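Local coordinates for protein SusD homolog (Bacteroides thetaiotaomicron, PDB 4MRU) that probably binds mucin O-glycans as a SusD-like outer-membrane lipoprotein built largely on a TPR-like helical framework, at residues S88-K93 against T116-V121; I265-G270 against I415-W420; L202-A207 against K225-G230. All coordinates share one frame; numbering follows the deposited sequence.

In the fold
All three interactions join helices of the mainly helical SusD-like chain. Interaction 1 comes first in sequence and packs helix 81-100 against helix 104-125. Interaction 3 follows, between helices 192-209 and 216-229, and interaction 2 comes last, between helices 262-270 and 408-423. Interactions 1 and 3 have centres about 21 Å apart yet touch: Q119 OE1 lies 3.1 Å from R205 NH1, probably a hydrogen bond, and T116 packs on L202, so the two helical hairpins adjoin through helices 104-125 and 192-209. Interaction 2 lies about 25 Å from interaction 3 and 30 Å from interaction 1, centre to centre, and touches neither; it ties together parts of the chain far apart in sequence.

Interaction 1. Residues S88-K93 against T116-V121; sequences SETYPK and TIMQRV
T90 and M118 meet tip to tip at the tightest point of this contact, where the terminal methyl CE of the selenomethionine-substituted M118 comes 3.5 Å from T90 CB, closer than usual for two carbons. The same methyl lies 3.4 Å from T90 OG1. M118 arrives there through a bend at its second torsion (chi2 -60°), which swings SE and CE out toward the facing helix. I117 fills the neighbouring position: its CG2 stands 3.6 Å from T90 OG1, and its CD1 packs at 4.0 Å from T90 CG2. The hydroxyl set among these methyl groups is satisfied by its own helix, through a hydrogen bond to V86 O. On the other flank the ring of Y91 slants past M118, with CE2 3.8 Å from M118 CE, while its OH is tied to R114 NE.

Helices 81-100 and 104-125, consecutive in the chain, form an antiparallel helical hairpin, consistent with the TPR-like fold. Between segments 88-93 and 116-121 their directions differ by 155° and their axes approach to 11.5 Å, so the gap is filled by side chains, chiefly the long M118 reaching to T90. L31 of helix 24-32 also packs on T90 and I117.

Away from this buried seam the packing gives way to solvent: S88 and P92 are exposed on helix 81-100, and the partly exposed K93 curls back along its own helix so that NZ donates to E89 O at 3.1 Å, tilted from the carbonyl plane, while E89 OE1 accepts from Q39 NE2.

Interaction 2. Residues I265-G270 against I415-W420; sequences ICYMNG and IITQKW. With EDO (1,2-ethanediol), chain I.
The indole of W420 presents its edge to the face of the Y267 ring, an edge-to-face pair that dominates the contact. The ring planes stand at 71°, and the centroid of the W420 six-membered ring lies 5.0 Å from that of Y267. W420 CZ3 sits over the Y267 face, displaced toward the rim, and is 3.6 Å from Y267 CD1. W420 CG is anti to the backbone N (chi1 170°), which carries the indole away from its helix and across to the tyrosine. Beside it, the methyl CG2 of T417 packs equally against CD2 and CE2 of Y267, 3.7 Å from each.

Helices 262-270 and 408-423, separated by a long stretch of the SusD-like chain, are thus joined through a small aromatic cluster, which Y57 extends by stacking on W420. The polar ends are held outside the pair: Y267 OH bonds to K441 O and W420 NE1 to A55 O. With an alanine in place of Y267, the W420 edge would probably face a gap and K441 O would probably lose its hydroxyl partner. Farther along helix 262-270, N269 ND2 donates almost straight to O1 of an ethanediol at 3.0 Å and also bonds to Y291 O.

Interaction 3. Residues L202-A207 against K225-G230; sequences LQLRMA and KAVTAG. With EDO (1,2-ethanediol), chain E; EDO (1,2-ethanediol), chain F.
Q203 sets CG beside its backbone N (chi1 -69°) and then runs on extended, which takes its amide past the methyl of A226, with OE1 3.8 Å from A226 CB. L204 has CG anti to its backbone N (chi1 178°) and sends CD2 the other way, to stand 4.2 Å from V227 CG2. The A226 methyl therefore faces the backbone of helix 192-209 where Q203 joins L204, and the two longer side chains diverge from that point. Alanine allows a close approach, the CA atoms of L204 and A226 being 6.2 Å apart.

Over residues 202-207 and 225-229 the helices run antiparallel at 160°, and helices 192-209 and 216-229 follow one another in sequence, another helical hairpin consistent with the TPR-like character of the fold. L204 is also packed by A223 of helix 216-229 and by L333 and R334 of helix 327-339.

The Q203 amide grips an ethanediol with both ends: OE1 accepts from O2 at 2.6 Å, and NE2 donates to O1 at 2.9 Å. The diol also bonds to D167 and lies against A226 and A229. On the other side of its helix, R205 holds a second ethanediol, with NH1 2.9 Å from O1 and NH2 3.1 Å from O2. Protein groups hold this guanidinium as well, E329 by a salt bridge to NE and Q119 OE1 by a hydrogen bond from NH1. Both diols probably come from the crystallisation liquor. Directly between the segments the contact is thus one of van der Waals touch, the A226 methyl against Q203 OE1 and the backbone and L204 against V227, while the first diol bridges Q203 to the A226-A229 side and its two-point grip is likely to fix the rotation of the amide.

Interaction 1. Residues S88-K93 against T116-V121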
# COMPACT_ATOMS: atom_id res chain seq x y z
N SER A 88 -9.04 4.85 16.64
CA SER A 88 -9.40 4.64 18.04
C SER A 88 -8.47 3.65 18.72
O SER A 88 -8.33 3.65 19.94
CB SER A 88 -10.84 4.16 18.15
OG SER A 88 -10.96 2.88 17.62
N GLU A 89 -7.83 2.79 17.94
CA GLU A 89 -6.87 1.84 18.53
C GLU A 89 -5.46 2.42 18.64
O GLU A 89 -4.69 2.01 19.50
CB GLU A 89 -6.84 0.57 17.74
CG GLU A 89 -8.12 -0.22 17.89
CD GLU A 89 -8.15 -1.51 17.09
OE1 GLU A 89 -7.08 -2.07 16.82
OE2 GLU A 89 -9.27 -1.97 16.75
N THR A 90 -5.12 3.35 17.75
CA THR A 90 -3.79 3.92 17.74
C THR A 90 -3.57 4.83 18.95
O THR A 90 -2.56 4.70 19.66
CB THR A 90 -3.47 4.69 16.44
OG1 THR A 90 -3.45 3.77 15.33
CG2 THR A 90 -2.13 5.35 16.52
N TYR A 91 -4.51 5.74 19.20
CA TYR A 91 -4.19 6.84 20.08
C TYR A 91 -4.08 6.46 21.55
O TYR A 91 -3.24 7.03 22.25
CB TYR A 91 -5.18 8.00 19.89
CG TYR A 91 -4.71 8.83 18.71
CD1 TYR A 91 -3.68 9.75 18.86
CD2 TYR A 91 -5.22 8.60 17.45
CE1 TYR A 91 -3.20 10.44 17.79
CE2 TYR A 91 -4.74 9.29 16.35
CZ TYR A 91 -3.73 10.22 16.52
OH TYR A 91 -3.25 10.92 15.43
N PRO A 92 -4.88 5.51 22.04
CA PRO A 92 -4.59 5.08 23.42
C PRO A 92 -3.18 4.45 23.60
O PRO A 92 -2.53 4.62 24.64
CB PRO A 92 -5.71 4.05 23.72
CG PRO A 92 -6.78 4.35 22.69
CD PRO A 92 -6.03 4.78 21.47
N LYS A 93 -2.67 3.78 22.57
CA LYS A 93 -1.33 3.18 22.68
C LYS A 93 -0.26 4.27 22.59
O LYS A 93 0.69 4.30 23.39
CB LYS A 93 -1.12 2.12 21.63
CG LYS A 93 -2.07 0.93 21.73
CD LYS A 93 -1.86 0.04 20.50
CE LYS A 93 -2.76 -1.20 20.50
NZ LYS A 93 -4.17 -0.81 20.67
N THR A 116 3.77 6.16 10.49
CA THR A 116 3.66 5.03 9.58
C THR A 116 2.20 4.54 9.46
O THR A 116 1.73 4.24 8.38
CB THR A 116 4.60 3.89 10.06
OG1 THR A 116 5.94 4.39 10.16
CG2 THR A 116 4.55 2.69 9.12
N ILE A 117 1.49 4.43 10.58
CA ILE A 117 0.10 4.01 10.59
C ILE A 117 -0.77 5.00 9.81
O ILE A 117 -1.57 4.64 8.96
CB ILE A 117 -0.44 3.96 12.04
CG1 ILE A 117 0.21 2.83 12.79
CG2 ILE A 117 -1.96 3.76 12.04
CD1 ILE A 117 0.12 2.93 14.31
N MSE A 118 -0.57 6.28 10.13
CA MSE A 118 -1.49 7.29 9.66
C MSE A 118 -1.18 7.80 8.25
O MSE A 118 -2.06 8.40 7.61
CB MSE A 118 -1.46 8.47 10.61
CG MSE A 118 -2.01 8.11 11.99
SE MSE A 118 -3.90 7.49 11.88
CE MSE A 118 -4.08 6.63 13.65
N GLN A 119 0.03 7.59 7.75
CA GLN A 119 0.31 7.89 6.34
C GLN A 119 -0.69 7.14 5.44
O GLN A 119 -1.23 7.69 4.46
CB GLN A 119 1.77 7.56 5.97
CG GLN A 119 2.13 7.66 4.48
CD GLN A 119 2.16 6.28 3.84
OE1 GLN A 119 3.09 5.51 4.07
NE2 GLN A 119 1.13 5.94 3.08
N ARG A 120 -0.98 5.91 5.80
CA ARG A 120 -1.90 5.08 5.04
C ARG A 120 -3.32 5.66 5.14
O ARG A 120 -4.05 5.74 4.15
CB ARG A 120 -1.88 3.65 5.53
CG ARG A 120 -0.65 2.84 5.13
CD ARG A 120 -0.33 1.76 6.13
NE ARG A 120 -1.51 0.94 6.47
CZ ARG A 120 -1.94 -0.09 5.74
NH1 ARG A 120 -1.34 -0.41 4.59
NH2 ARG A 120 -3.00 -0.74 6.13
N VAL A 121 -3.71 6.05 6.34
CA VAL A 121 -5.07 6.53 6.55
C VAL A 121 -5.34 7.84 5.81
O VAL A 121 -6.37 7.98 5.17
CB VAL A 121 -5.36 6.70 8.06
CG1 VAL A 121 -6.77 7.20 8.30
CG2 VAL A 121 -5.15 5.35 8.77

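Interaction 2. Residues I265-G270 against I415-W420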
# COMPACT_ATOMS: atom_id res chain seq x y z
N ILE A 265 -2.52 -11.38 -12.31
CA ILE A 265 -2.29 -12.57 -13.12
C ILE A 265 -2.07 -12.27 -14.62
O ILE A 265 -1.22 -12.91 -15.26
CB ILE A 265 -3.45 -13.57 -12.95
CG1 ILE A 265 -3.56 -14.01 -11.51
CG2 ILE A 265 -3.25 -14.79 -13.84
CD1 ILE A 265 -2.43 -14.88 -11.02
N CYS A 266 -2.80 -11.32 -15.20
CA CYS A 266 -2.60 -10.94 -16.59
C CYS A 266 -1.18 -10.46 -16.84
O CYS A 266 -0.54 -10.86 -17.82
CB CYS A 266 -3.54 -9.80 -17.00
SG CYS A 266 -5.23 -10.35 -17.26
N TYR A 267 -0.68 -9.58 -15.98
CA TYR A 267 0.66 -9.11 -16.12
C TYR A 267 1.68 -10.25 -15.90
O TYR A 267 2.54 -10.45 -16.73
CB TYR A 267 0.98 -7.99 -15.14
CG TYR A 267 0.42 -6.65 -15.50
CD1 TYR A 267 -0.91 -6.32 -15.24
CD2 TYR A 267 1.24 -5.67 -16.11
CE1 TYR A 267 -1.41 -5.07 -15.54
CE2 TYR A 267 0.73 -4.44 -16.43
CZ TYR A 267 -0.58 -4.13 -16.16
OH TYR A 267 -1.01 -2.88 -16.48
N MSE A 268 1.57 -10.98 -14.80
CA MSE A 268 2.63 -11.95 -14.40
C MSE A 268 2.58 -13.20 -15.28
O MSE A 268 3.65 -13.78 -15.54
CB MSE A 268 2.54 -12.29 -12.92
CG MSE A 268 3.05 -11.15 -12.07
SE MSE A 268 2.88 -11.54 -10.16
CE MSE A 268 4.64 -12.48 -9.89
N ASN A 269 1.42 -13.64 -15.74
CA ASN A 269 1.38 -14.70 -16.78
C ASN A 269 1.92 -14.21 -18.13
O ASN A 269 2.63 -14.94 -18.81
CB ASN A 269 -0.01 -15.28 -16.99
CG ASN A 269 -0.41 -16.27 -15.92
OD1 ASN A 269 0.37 -16.67 -15.03
ND2 ASN A 269 -1.63 -16.70 -16.00
N GLY A 270 1.56 -12.99 -18.53
CA GLY A 270 2.09 -12.41 -19.77
C GLY A 270 3.62 -12.36 -19.76
O GLY A 270 4.27 -12.65 -20.75
N ILE A 415 8.40 1.24 -14.30
CA ILE A 415 8.89 1.36 -12.93
C ILE A 415 7.73 1.05 -11.95
O ILE A 415 7.85 0.24 -11.06
CB ILE A 415 9.46 2.75 -12.64
CG1 ILE A 415 10.77 2.96 -13.42
CG2 ILE A 415 9.65 2.95 -11.13
CD1 ILE A 415 11.25 4.37 -13.43
N ILE A 416 6.57 1.65 -12.17
CA ILE A 416 5.48 1.50 -11.24
C ILE A 416 4.85 0.12 -11.38
O ILE A 416 4.44 -0.52 -10.37
CB ILE A 416 4.41 2.59 -11.46
CG1 ILE A 416 4.96 4.00 -11.19
CG2 ILE A 416 3.20 2.32 -10.58
CD1 ILE A 416 5.48 4.27 -9.78
N THR A 417 4.79 -0.39 -12.59
CA THR A 417 4.27 -1.77 -12.79
C THR A 417 5.12 -2.79 -12.05
O THR A 417 4.61 -3.67 -11.34
CB THR A 417 4.19 -2.12 -14.27
OG1 THR A 417 3.22 -1.28 -14.90
CG2 THR A 417 3.76 -3.57 -14.48
N GLN A 418 6.43 -2.69 -12.21
CA GLN A 418 7.35 -3.60 -11.49
C GLN A 418 7.30 -3.40 -9.97
O GLN A 418 7.35 -4.36 -9.20
CB GLN A 418 8.75 -3.46 -12.07
CG GLN A 418 8.85 -4.12 -13.43
CD GLN A 418 8.57 -5.62 -13.36
OE1 GLN A 418 9.06 -6.35 -12.46
NE2 GLN A 418 7.91 -6.11 -14.36
N LYS A 419 7.19 -2.16 -9.53
CA LYS A 419 7.02 -1.87 -8.10
C LYS A 419 5.76 -2.52 -7.59
O LYS A 419 5.75 -3.08 -6.48
CB LYS A 419 6.99 -0.36 -7.84
CG LYS A 419 7.04 -0.06 -6.37
CD LYS A 419 7.26 1.39 -6.09
CE LYS A 419 6.09 2.27 -6.48
NZ LYS A 419 6.38 3.64 -5.93
N TRP A 420 4.69 -2.45 -8.38
CA TRP A 420 3.37 -3.07 -8.02
C TRP A 420 3.43 -4.59 -7.89
O TRP A 420 2.84 -5.16 -6.93
CB TRP A 420 2.35 -2.66 -9.06
CG TRP A 420 1.04 -3.29 -9.08
CD1 TRP A 420 -0.01 -3.02 -8.30
CD2 TRP A 420 0.59 -4.22 -10.06
NE1 TRP A 420 -1.11 -3.73 -8.70
CE2 TRP A 420 -0.77 -4.48 -9.79
CE3 TRP A 420 1.19 -4.84 -11.16
CZ2 TRP A 420 -1.52 -5.35 -10.54
CZ3 TRP A 420 0.43 -5.68 -11.94
CH2 TRP A 420 -0.91 -5.93 -11.63
C1 EDO I . -3.69 -14.43 -18.19
O1 EDO I . -3.24 -15.79 -18.39
C2 EDO I . -5.11 -14.38 -17.64
O2 EDO I . -6.12 -15.03 -18.48

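Interaction 3. Residues L202-A207 against K225-G230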
# COMPACT_ATOMS: atom_id res chain seq x y z
N LEU A 202 10.66 5.74 4.32
CA LEU A 202 9.31 6.29 4.41
C LEU A 202 9.29 7.74 3.98
O LEU A 202 8.35 8.15 3.29
CB LEU A 202 8.81 6.19 5.83
CG LEU A 202 7.37 6.59 6.15
CD1 LEU A 202 6.40 5.81 5.29
CD2 LEU A 202 7.09 6.36 7.63
N GLN A 203 10.29 8.54 4.39
CA GLN A 203 10.40 9.92 3.90
C GLN A 203 10.48 9.96 2.37
O GLN A 203 9.85 10.79 1.73
CB GLN A 203 11.61 10.62 4.46
CG GLN A 203 11.57 10.92 5.95
CD GLN A 203 12.94 11.36 6.49
OE1 GLN A 203 13.99 10.80 6.13
NE2 GLN A 203 12.93 12.38 7.35
N LEU A 204 11.23 9.04 1.79
CA LEU A 204 11.34 8.94 0.34
C LEU A 204 9.99 8.61 -0.32
O LEU A 204 9.61 9.22 -1.31
CB LEU A 204 12.38 7.87 -0.01
CG LEU A 204 12.60 7.58 -1.50
CD1 LEU A 204 13.01 8.84 -2.25
CD2 LEU A 204 13.65 6.50 -1.66
N ARG A 205 9.29 7.63 0.24
CA ARG A 205 7.98 7.25 -0.28
C ARG A 205 7.01 8.43 -0.26
O ARG A 205 6.35 8.72 -1.22
CB ARG A 205 7.41 6.12 0.56
CG ARG A 205 6.06 5.65 0.10
CD ARG A 205 5.33 4.85 1.19
NE ARG A 205 5.65 3.43 1.10
CZ ARG A 205 5.20 2.52 1.97
NH1 ARG A 205 4.44 2.90 2.99
NH2 ARG A 205 5.53 1.24 1.81
N MSE A 206 6.94 9.09 0.89
CA MSE A 206 6.02 10.21 1.07
C MSE A 206 6.40 11.40 0.23
O MSE A 206 5.53 12.07 -0.32
CB MSE A 206 6.05 10.59 2.54
CG MSE A 206 5.36 9.53 3.40
SE MSE A 206 5.59 9.99 5.31
CE MSE A 206 5.24 11.94 5.26
N ALA A 207 7.69 11.66 0.07
CA ALA A 207 8.13 12.71 -0.87
C ALA A 207 7.65 12.41 -2.28
O ALA A 207 7.13 13.30 -2.97
CB ALA A 207 9.64 12.87 -0.82
N LYS A 225 17.62 14.37 0.59
CA LYS A 225 18.25 14.29 1.91
C LYS A 225 18.07 12.90 2.53
O LYS A 225 19.00 12.39 3.20
CB LYS A 225 17.72 15.34 2.88
CG LYS A 225 18.22 16.73 2.51
CD LYS A 225 17.52 17.81 3.36
CE LYS A 225 18.00 19.20 2.95
NZ LYS A 225 17.74 20.21 4.02
N ALA A 226 16.91 12.31 2.30
CA ALA A 226 16.61 10.97 2.84
C ALA A 226 17.54 9.91 2.26
O ALA A 226 18.11 9.12 3.01
CB ALA A 226 15.18 10.62 2.55
N VAL A 227 17.73 9.93 0.94
CA VAL A 227 18.67 9.04 0.31
C VAL A 227 20.08 9.26 0.82
O VAL A 227 20.80 8.30 1.12
CB VAL A 227 18.60 9.19 -1.24
CG1 VAL A 227 19.76 8.50 -1.92
CG2 VAL A 227 17.31 8.58 -1.73
N THR A 228 20.50 10.52 0.94
CA THR A 228 21.80 10.79 1.49
C THR A 228 21.95 10.25 2.91
O THR A 228 23.00 9.76 3.26
CB THR A 228 22.10 12.32 1.46
OG1 THR A 228 22.08 12.73 0.10
CG2 THR A 228 23.46 12.62 2.05
N ALA A 229 20.90 10.33 3.71
CA ALA A 229 20.96 9.87 5.12
C ALA A 229 21.00 8.36 5.24
O ALA A 229 21.43 7.85 6.29
CB ALA A 229 19.78 10.42 5.94
N GLY A 230 20.58 7.65 4.19
CA GLY A 230 20.68 6.22 4.12
C GLY A 230 19.30 5.57 4.14
O GLY A 230 18.57 5.68 5.10
C1 EDO E . 16.27 13.76 7.80
O1 EDO E . 15.45 12.95 8.64
C2 EDO E . 16.97 12.86 6.81
O2 EDO E . 15.99 12.51 5.84
C1 EDO F . 3.83 0.89 5.63
O1 EDO F . 2.77 1.57 4.96
C2 EDO F . 3.65 -0.53 5.20
O2 EDO F . 3.85 -0.49 3.80